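Local coordinates for protein endo-beta-1,4-mannanase (Alicyclobacillus acidocaldarius, PDB 4CD8) that hydrolyses internal beta-1,4-mannosidic linkages in mannans as a family GH113 glycoside hydrolase with a TIM-barrel fold, at residues W120-F124 and A155-M161; W162-I166 and R190-V195. All coordinates share one frame; numbering follows the deposited sequence. Where two conformers were deposited one is given.

Interaction 1 of 2, residues W120-F124 and A155-M161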
ATOM      1  N   TRP A 120      -4.323  22.930   7.134  1.00 16.97           N
ATOM      2  CA  TRP A 120      -3.363  21.862   7.009  1.00 17.83           C
ATOM      3  C   TRP A 120      -2.784  21.491   8.367  1.00 15.00           C
ATOM      4  O   TRP A 120      -2.637  20.308   8.672  1.00 15.60           O
ATOM      5  CB  TRP A 120      -2.278  22.263   6.025  1.00 16.45           C
ATOM      6  CG  TRP A 120      -2.709  22.071   4.623  1.00 15.89           C
ATOM      7  CD1 TRP A 120      -3.038  23.034   3.724  1.00 16.22           C
ATOM      8  CD2 TRP A 120      -2.818  20.831   3.957  1.00 16.97           C
ATOM      9  NE1 TRP A 120      -3.390  22.455   2.527  1.00 18.21           N
ATOM     10  CE2 TRP A 120      -3.246  21.099   2.641  1.00 17.03           C
ATOM     11  CE3 TRP A 120      -2.635  19.503   4.361  1.00 16.82           C
ATOM     12  CZ2 TRP A 120      -3.450  20.074   1.703  1.00 18.92           C
ATOM     13  CZ3 TRP A 120      -2.858  18.493   3.455  1.00 16.51           C
ATOM     14  CH2 TRP A 120      -3.237  18.781   2.133  1.00 17.68           C
ATOM     15  N   GLU A 121      -2.538  22.497   9.207  1.00 16.18           N
ATOM     16  CA  GLU A 121      -2.031  22.221  10.552  1.00 17.18           C
ATOM     17  C   GLU A 121      -2.964  21.312  11.324  1.00 15.62           C
ATOM     18  O   GLU A 121      -2.578  20.324  11.932  1.00 17.59           O
ATOM     19  CB  GLU A 121      -1.846  23.520  11.336  1.00 16.95           C
ATOM     20  CG  GLU A 121      -1.218  23.296  12.708  1.00 19.48           C
ATOM     21  CD  GLU A 121      -0.914  24.556  13.475  1.00 24.46           C
ATOM     22  OE1 GLU A 121      -1.147  25.694  12.999  1.00 24.27           O
ATOM     23  OE2 GLU A 121      -0.381  24.385  14.582  1.00 31.59           O
ATOM     24  N   ALA A 122      -4.254  21.651  11.266  1.00 17.55           N
ATOM     25  CA  ALA A 122      -5.210  20.847  11.985  1.00 16.49           C
ATOM     26  C   ALA A 122      -5.314  19.423  11.424  1.00 16.87           C
ATOM     27  O   ALA A 122      -5.425  18.455  12.179  1.00 17.15           O
ATOM     28  CB  ALA A 122      -6.555  21.508  11.977  1.00 17.03           C
ATOM     29  N   TRP A 123      -5.311  19.299  10.095  1.00 15.08           N
ATOM     30  CA  TRP A 123      -5.386  17.977   9.488  1.00 16.82           C
ATOM     31  C   TRP A 123      -4.158  17.153   9.863  1.00 16.38           C
ATOM     32  O   TRP A 123      -4.290  15.996  10.239  1.00 16.34           O
ATOM     33  CB  TRP A 123      -5.534  18.049   7.975  1.00 12.70           C
ATOM     34  CG  TRP A 123      -5.586  16.686   7.366  1.00 15.78           C
ATOM     35  CD1 TRP A 123      -6.681  15.844   7.301  1.00 15.95           C
ATOM     36  CD2 TRP A 123      -4.468  15.922   6.886  1.00 15.96           C
ATOM     37  NE1 TRP A 123      -6.311  14.635   6.756  1.00 15.64           N
ATOM     38  CE2 TRP A 123      -4.962  14.670   6.480  1.00 13.90           C
ATOM     39  CE3 TRP A 123      -3.093  16.199   6.729  1.00 15.43           C
ATOM     40  CZ2 TRP A 123      -4.144  13.682   5.963  1.00 15.42           C
ATOM     41  CZ3 TRP A 123      -2.271  15.210   6.170  1.00 16.20           C
ATOM     42  CH2 TRP A 123      -2.804  13.974   5.799  1.00 13.54           C
ATOM     43  N   PHE A 124      -2.976  17.778   9.792  1.00 16.33           N
ATOM     44  CA  PHE A 124      -1.791  17.050  10.171  1.00 18.81           C
ATOM     45  C   PHE A 124      -1.802  16.649  11.650  1.00 16.37           C
ATOM     46  O   PHE A 124      -1.235  15.611  12.012  1.00 14.58           O
ATOM     47  CB  PHE A 124      -0.535  17.838   9.835  1.00 17.59           C
ATOM     48  CG  PHE A 124       0.047  17.518   8.496  1.00 15.08           C
ATOM     49  CD1 PHE A 124       0.873  16.414   8.322  1.00 17.73           C
ATOM     50  CD2 PHE A 124      -0.216  18.309   7.407  1.00 14.11           C
ATOM     51  CE1 PHE A 124       1.395  16.116   7.091  1.00 17.69           C
ATOM     52  CE2 PHE A 124       0.318  18.009   6.166  1.00 20.06           C
ATOM     53  CZ  PHE A 124       1.135  16.922   6.016  1.00 17.60           C
ATOM     54  N   ALA A 155      -0.786  16.788   0.046  1.00 14.25           N
ATOM     55  CA  ALA A 155      -0.158  16.973   1.357  1.00 14.88           C
ATOM     56  C   ALA A 155       1.374  17.067   1.252  1.00 15.02           C
ATOM     57  O   ALA A 155       2.021  17.683   2.096  1.00 16.65           O
ATOM     58  CB  ALA A 155      -0.559  15.856   2.290  1.00 14.81           C
ATOM     59  N   GLU A 156       1.916  16.449   0.217  1.00 14.09           N
ATOM     60  CA  GLU A 156       3.369  16.330   0.047  1.00 13.98           C
ATOM     61  C   GLU A 156       4.159  17.639   0.131  1.00 14.51           C
ATOM     62  O   GLU A 156       5.212  17.664   0.792  1.00 15.10           O
ATOM     63  CB  GLU A 156       3.693  15.521  -1.196  1.00 13.75           C
ATOM     64  CG  GLU A 156       3.491  14.028  -1.017  1.00 14.76           C
ATOM     65  CD  GLU A 156       3.374  13.238  -2.334  1.00 13.91           C
ATOM     66  OE1 GLU A 156       3.624  13.827  -3.419  1.00 15.59           O
ATOM     67  OE2 GLU A 156       3.059  12.009  -2.256  1.00 15.42           O
ATOM     68  N   PRO A 157       3.666  18.742  -0.453  1.00 15.66           N
ATOM     69  CA  PRO A 157       4.427  20.007  -0.345  1.00 17.74           C
ATOM     70  C   PRO A 157       4.557  20.573   1.067  1.00 17.22           C
ATOM     71  O   PRO A 157       5.366  21.460   1.265  1.00 19.74           O
ATOM     72  CB  PRO A 157       3.678  20.979  -1.263  1.00 21.78           C
ATOM     73  CG  PRO A 157       2.854  20.122  -2.143  1.00 21.71           C
ATOM     74  CD  PRO A 157       2.573  18.843  -1.432  1.00 15.66           C
ATOM     75  N   HIS A 158       3.770  20.063   2.019  1.00 15.32           N
ATOM     76  CA  HIS A 158       3.837  20.490   3.429  1.00 15.95           C
ATOM     77  C   HIS A 158       4.923  19.680   4.106  1.00 19.19           C
ATOM     78  O   HIS A 158       4.672  18.826   4.927  1.00 16.92           O
ATOM     79  CB  HIS A 158       2.452  20.340   4.068  1.00 18.08           C
ATOM     80  CG  HIS A 158       1.414  21.093   3.314  1.00 18.13           C
ATOM     81  ND1 HIS A 158       1.144  22.421   3.555  1.00 19.19           N
ATOM     82  CD2 HIS A 158       0.622  20.727   2.272  1.00 20.72           C
ATOM     83  CE1 HIS A 158       0.219  22.838   2.698  1.00 20.79           C
ATOM     84  NE2 HIS A 158      -0.102  21.833   1.908  1.00 19.79           N
ATOM     85  N   GLU A 159       6.160  20.017   3.739  1.00 18.17           N
ATOM     86  CA  GLU A 159       7.315  19.199   4.058  0.50 20.07           C
ATOM     87  C   GLU A 159       7.606  19.170   5.568  1.00 15.63           C
ATOM     88  O   GLU A 159       7.822  18.113   6.147  1.00 16.59           O
ATOM     89  CB  GLU A 159       8.534  19.727   3.288  0.50 20.47           C
ATOM     90  CG  GLU A 159       9.725  18.791   3.269  0.50 18.97           C
ATOM     91  CD  GLU A 159      10.983  19.476   2.788  0.50 19.62           C
ATOM     92  OE1 GLU A 159      10.889  20.473   2.038  0.50 21.77           O
ATOM     93  OE2 GLU A 159      12.063  19.022   3.197  0.50 15.78           O
ATOM     94  N   ALA A 160       7.621  20.338   6.184  1.00 17.04           N
ATOM     95  CA  ALA A 160       7.875  20.433   7.618  1.00 17.64           C
ATOM     96  C   ALA A 160       6.817  19.660   8.394  1.00 19.41           C
ATOM     97  O   ALA A 160       7.114  18.979   9.348  1.00 19.98           O
ATOM     98  CB  ALA A 160       7.932  21.890   8.044  1.00 21.75           C
ATOM     99  N   MET A 161       5.558  19.721   7.952  1.00 18.88           N
ATOM    100  CA  MET A 161       4.547  18.973   8.640  1.00 17.37           C
ATOM    101  C   MET A 161       4.738  17.467   8.483  1.00 15.30           C
ATOM    102  O   MET A 161       4.503  16.718   9.435  1.00 16.54           O
ATOM    103  CB  MET A 161       3.129  19.400   8.215  1.00 17.61           C
ATOM    104  CG  MET A 161       2.790  20.828   8.668  1.00 17.88           C
ATOM    105  SD  MET A 161       1.191  21.352   8.044  1.00 22.24           S
ATOM    106  CE  MET A 161       1.184  23.039   8.692  1.00 15.76           C
TER

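Interaction 2 of 2, residues W162-I166 and R190-V195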
ATOM      1  N   TRP A 162       5.162  17.016   7.295  1.00 14.78           N
ATOM      2  CA  TRP A 162       5.449  15.585   7.103  1.00 16.29           C
ATOM      3  C   TRP A 162       6.625  15.134   7.976  1.00 15.70           C
ATOM      4  O   TRP A 162       6.613  14.050   8.558  1.00 15.43           O
ATOM      5  CB  TRP A 162       5.766  15.250   5.646  1.00 15.95           C
ATOM      6  CG  TRP A 162       4.536  14.893   4.889  1.00 14.53           C
ATOM      7  CD1 TRP A 162       3.924  15.650   3.960  1.00 13.42           C
ATOM      8  CD2 TRP A 162       3.797  13.705   5.029  1.00 13.34           C
ATOM      9  NE1 TRP A 162       2.826  15.001   3.486  1.00 12.91           N
ATOM     10  CE2 TRP A 162       2.694  13.807   4.133  1.00 14.31           C
ATOM     11  CE3 TRP A 162       3.914  12.581   5.819  1.00 14.78           C
ATOM     12  CZ2 TRP A 162       1.732  12.797   4.013  1.00 15.28           C
ATOM     13  CZ3 TRP A 162       2.949  11.586   5.716  1.00 16.88           C
ATOM     14  CH2 TRP A 162       1.852  11.720   4.826  1.00 15.88           C
ATOM     15  N   ARG A 163       7.623  15.991   8.068  1.00 16.83           N
ATOM     16  CA  ARG A 163       8.811  15.645   8.900  1.00 16.47           C
ATOM     17  C   ARG A 163       8.446  15.562  10.389  1.00 16.08           C
ATOM     18  O   ARG A 163       8.906  14.640  11.078  1.00 17.25           O
ATOM     19  CB  ARG A 163       9.908  16.632   8.646  1.00 18.36           C
ATOM     20  CG  ARG A 163      10.509  16.494   7.257  1.00 19.23           C
ATOM     21  CD  ARG A 163      11.638  17.495   7.056  1.00 18.94           C
ATOM     22  NE  ARG A 163      12.185  17.455   5.703  1.00 18.65           N
ATOM     23  CZ  ARG A 163      13.051  16.558   5.262  1.00 18.12           C
ATOM     24  NH1 ARG A 163      13.492  15.606   6.079  1.00 18.09           N
ATOM     25  NH2 ARG A 163      13.478  16.628   3.994  1.00 21.28           N
ATOM     26  N   GLU A 164       7.573  16.459  10.865  1.00 16.77           N
ATOM     27  CA  GLU A 164       7.002  16.319  12.227  1.00 18.75           C
ATOM     28  C   GLU A 164       6.283  14.986  12.412  1.00 19.28           C
ATOM     29  O   GLU A 164       6.451  14.297  13.421  1.00 18.47           O
ATOM     30  CB  GLU A 164       6.039  17.457  12.592  1.00 20.21           C
ATOM     31  CG  GLU A 164       6.710  18.820  12.595  1.00 22.33           C
ATOM     32  CD  GLU A 164       5.748  19.960  12.834  1.00 24.53           C
ATOM     33  OE1 GLU A 164       4.517  19.847  12.597  1.00 27.01           O
ATOM     34  OE2 GLU A 164       6.235  20.984  13.293  1.00 27.21           O
ATOM     35  N   THR A 165       5.449  14.623  11.436  1.00 19.20           N
ATOM     36  CA  THR A 165       4.678  13.390  11.568  1.00 17.76           C
ATOM     37  C   THR A 165       5.614  12.161  11.633  1.00 15.54           C
ATOM     38  O   THR A 165       5.443  11.258  12.432  1.00 15.32           O
ATOM     39  CB  THR A 165       3.754  13.289  10.356  1.00 16.91           C
ATOM     40  OG1 THR A 165       2.852  14.412  10.405  1.00 19.65           O
ATOM     41  CG2 THR A 165       3.023  11.939  10.300  1.00 17.10           C
ATOM     42  N   ILE A 166       6.605  12.166  10.754  1.00 16.64           N
ATOM     43  CA  ILE A 166       7.572  11.062  10.678  1.00 13.95           C
ATOM     44  C   ILE A 166       8.412  10.983  11.948  1.00 13.93           C
ATOM     45  O   ILE A 166       8.595   9.892  12.478  1.00 14.23           O
ATOM     46  CB  ILE A 166       8.436  11.162   9.409  1.00 14.21           C
ATOM     47  CG1 ILE A 166       7.556  10.952   8.143  1.00 15.28           C
ATOM     48  CG2 ILE A 166       9.572  10.131   9.470  1.00 14.57           C
ATOM     49  CD1 ILE A 166       8.206  11.410   6.854  1.00 15.08           C
ATOM     50  N   ARG A 190       9.920  15.546  -1.482  1.00 12.82           N
ATOM     51  CA  ARG A 190      11.109  16.213  -0.992  1.00 15.40           C
ATOM     52  C   ARG A 190      11.580  15.756   0.382  1.00 17.35           C
ATOM     53  O   ARG A 190      12.571  16.306   0.884  1.00 18.28           O
ATOM     54  CB  ARG A 190      10.884  17.731  -0.994  1.00 16.79           C
ATOM     55  CG  ARG A 190      10.535  18.335  -2.340  1.00 17.23           C
ATOM     56  CD  ARG A 190      11.602  18.154  -3.387  1.00 16.47           C
ATOM     57  NE  ARG A 190      12.851  18.842  -3.029  1.00 18.28           N
ATOM     58  CZ  ARG A 190      13.112  20.103  -3.370  1.00 19.64           C
ATOM     59  NH1 ARG A 190      12.212  20.820  -4.050  1.00 20.92           N
ATOM     60  NH2 ARG A 190      14.287  20.669  -3.033  1.00 21.56           N
ATOM     61  N   PHE A 191      10.922  14.759   0.968  1.00 15.43           N
ATOM     62  CA  PHE A 191      11.277  14.278   2.303  1.00 14.74           C
ATOM     63  C   PHE A 191      11.688  12.792   2.320  1.00 15.29           C
ATOM     64  O   PHE A 191      11.612  12.151   3.360  1.00 15.02           O
ATOM     65  CB  PHE A 191      10.164  14.606   3.304  1.00 16.03           C
ATOM     66  CG  PHE A 191       8.801  14.093   2.896  1.00 14.71           C
ATOM     67  CD1 PHE A 191       8.424  12.795   3.193  1.00 16.28           C
ATOM     68  CD2 PHE A 191       7.884  14.936   2.276  1.00 15.22           C
ATOM     69  CE1 PHE A 191       7.169  12.310   2.863  1.00 15.15           C
ATOM     70  CE2 PHE A 191       6.593  14.457   1.927  1.00 16.36           C
ATOM     71  CZ  PHE A 191       6.261  13.144   2.203  1.00 16.75           C
ATOM     72  N   TRP A 192      12.185  12.261   1.191  1.00 15.25           N
ATOM     73  CA  TRP A 192      12.613  10.867   1.163  1.00 14.65           C
ATOM     74  C   TRP A 192      13.751  10.580   2.158  1.00 15.18           C
ATOM     75  O   TRP A 192      13.877   9.469   2.629  1.00 14.71           O
ATOM     76  CB  TRP A 192      13.069  10.407  -0.223  1.00 15.40           C
ATOM     77  CG  TRP A 192      11.996  10.291  -1.287  1.00 14.54           C
ATOM     78  CD1 TRP A 192      12.037  10.845  -2.504  1.00 15.61           C
ATOM     79  CD2 TRP A 192      10.741   9.536  -1.221  1.00 13.07           C
ATOM     80  NE1 TRP A 192      10.905  10.478  -3.236  1.00 15.31           N
ATOM     81  CE2 TRP A 192      10.121   9.670  -2.471  1.00 14.46           C
ATOM     82  CE3 TRP A 192      10.157   8.718  -0.263  1.00 15.05           C
ATOM     83  CZ2 TRP A 192       8.892   9.080  -2.755  1.00 15.74           C
ATOM     84  CZ3 TRP A 192       8.926   8.149  -0.523  1.00 13.49           C
ATOM     85  CH2 TRP A 192       8.305   8.330  -1.772  1.00 14.79           C
ATOM     86  N   ASP A 193      14.571  11.584   2.449  1.00 15.15           N
ATOM     87  CA  ASP A 193      15.601  11.380   3.464  1.00 17.10           C
ATOM     88  C   ASP A 193      15.070  11.012   4.854  1.00 17.14           C
ATOM     89  O   ASP A 193      15.792  10.437   5.668  1.00 17.99           O
ATOM     90  CB  ASP A 193      16.475  12.631   3.560  1.00 15.74           C
ATOM     91  CG  ASP A 193      15.684  13.854   3.969  1.00 18.99           C
ATOM     92  OD1 ASP A 193      14.895  14.349   3.147  1.00 19.13           O
ATOM     93  OD2 ASP A 193      15.778  14.316   5.105  1.00 22.67           O
ATOM     94  N   ALA A 194      13.802  11.288   5.136  1.00 16.07           N
ATOM     95  CA  ALA A 194      13.216  11.012   6.420  1.00 14.89           C
ATOM     96  C   ALA A 194      12.681   9.610   6.540  1.00 14.04           C
ATOM     97  O   ALA A 194      12.272   9.220   7.600  1.00 16.57           O
ATOM     98  CB  ALA A 194      12.121  12.036   6.748  1.00 18.04           C
ATOM     99  N   VAL A 195      12.675   8.856   5.435  1.00 14.82           N
ATOM    100  CA  VAL A 195      12.232   7.493   5.487  1.00 14.69           C
ATOM    101  C   VAL A 195      13.331   6.504   5.119  1.00 13.08           C
ATOM    102  O   VAL A 195      14.364   6.884   4.632  1.00 17.21           O
ATOM    103  CB  VAL A 195      10.952   7.249   4.660  1.00 14.85           C
ATOM    104  CG1 VAL A 195       9.852   8.214   5.111  1.00 16.15           C
ATOM    105  CG2 VAL A 195      11.231   7.389   3.182  1.00 15.75           C
TER

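Interaction 1 of 2, residues W120-F124 and A155-M161
The imidazole of H158 lies flat against the indole of W120, a face-to-face stack in which the histidine and the five-membered pyrrole ring have centroids 3.8 Å apart and planes inclined by 27°. NE2 of H158 sits above the indole face nearest W120 CE2, at 3.3 Å, displaced toward the rim. Although W120 NE1 is also close, its N-H is badly angled for a bond to NE2, so the pair meets through its ring faces. On its other ring nitrogen, ND1, H158 is hydrogen-bonded to E112, which fixes the rotation of the imidazole and should raise its electron density. At the far end of the indole, W120 CZ3 rests on the methyl CB of A155 at 3.7 Å.

F124 forms the second half of the contact. Its ring is sandwiched between W123 CZ3 on one face and M161 CB on the opposite one; CB stands 3.5 Å from the ring centroid and only 7° off the normal, a clear CH-pi contact. With chi1 at -68° and the rest of the chain extended, M161 runs from this face past the ring, so that SD lies 3.4 Å from F124 CD2 in an oblique Met-aromatic contact and CE ends beside the E121 backbone. The A155 carbonyl oxygen approaches the F124 ring at its edge.

H158 is the N-cap of helix 159-172 and ends the type I turn that begins at A155. The contact therefore ties the loop following strand 145-150, and the first turn of that helix, to the start of helix 120-140.

Interaction 2 of 2, residues W162-I166 and R190-V195
The first turns of helix 159-172 face a short 3-10 segment, 192-194, with the backbones closest at R163 and A194, whose CA atoms are 6.9 Å apart. In the TIM barrel this loop, between strands 176-182 and 197-201, stands in the chain where a barrel helix would be expected, and its side chains pack directly on the neighbouring helix.

F191 leads the apolar part. Its ring lies in an offset stack on the pyrrole ring of W162, the centroids 4.4 Å apart and the planes 17° from parallel, while W162 CB sits over the centre of the phenyl face. F191 reaches this place with chi1 at 55°, CG tucked between the backbone N and the carbonyl carbon. Y179 meets both aromatic rings edge-to-face. One helical turn on from W162, the CD1 methyl of I166 fits among F191 CD1, A194 CB and V195 CG1, at 4.0 Å from the last of these.

Nearer the surface, R163 extends from CG to NE and brings the face of its guanidinium over F191 CA and CB. In the conformer given, E159 of the same helix also reaches R163 NH2 in a salt bridge, so the charge of R163 is probably divided between D193 across the contact and E159. The end of R163 grips D193 in a bidentate salt bridge, one nitrogen to each oxygen, with the guanidinium and carboxylate planes clearly turned against each other. R163 NH2 donates to the syn lone pair of D193 OD1 at 2.8 Å, whereas R163 NH1 meets D193 OD2, also at 2.8 Å, on the syn side but 24° out of the carboxylate plane.

How the interactions relate
Helix 159-172 serves both interactions: its N-terminal end packs on helix 120-140 in interaction 1, and its next turn packs on the 190-195 loop in interaction 2. Interaction 1 is buried and relies on stacked rings, a thioether and methyl groups, with no hydrogen bond between its segments. Interaction 2 is only partly buried, combining an apolar core with a charged pair toward solvent. The two meet where F124 and W162 pack edge-to-face and W162 NE1 makes a weak hydrogen bond to the A155 carbonyl, so that the aromatic packing of the two contacts is continuous through F124 and W162.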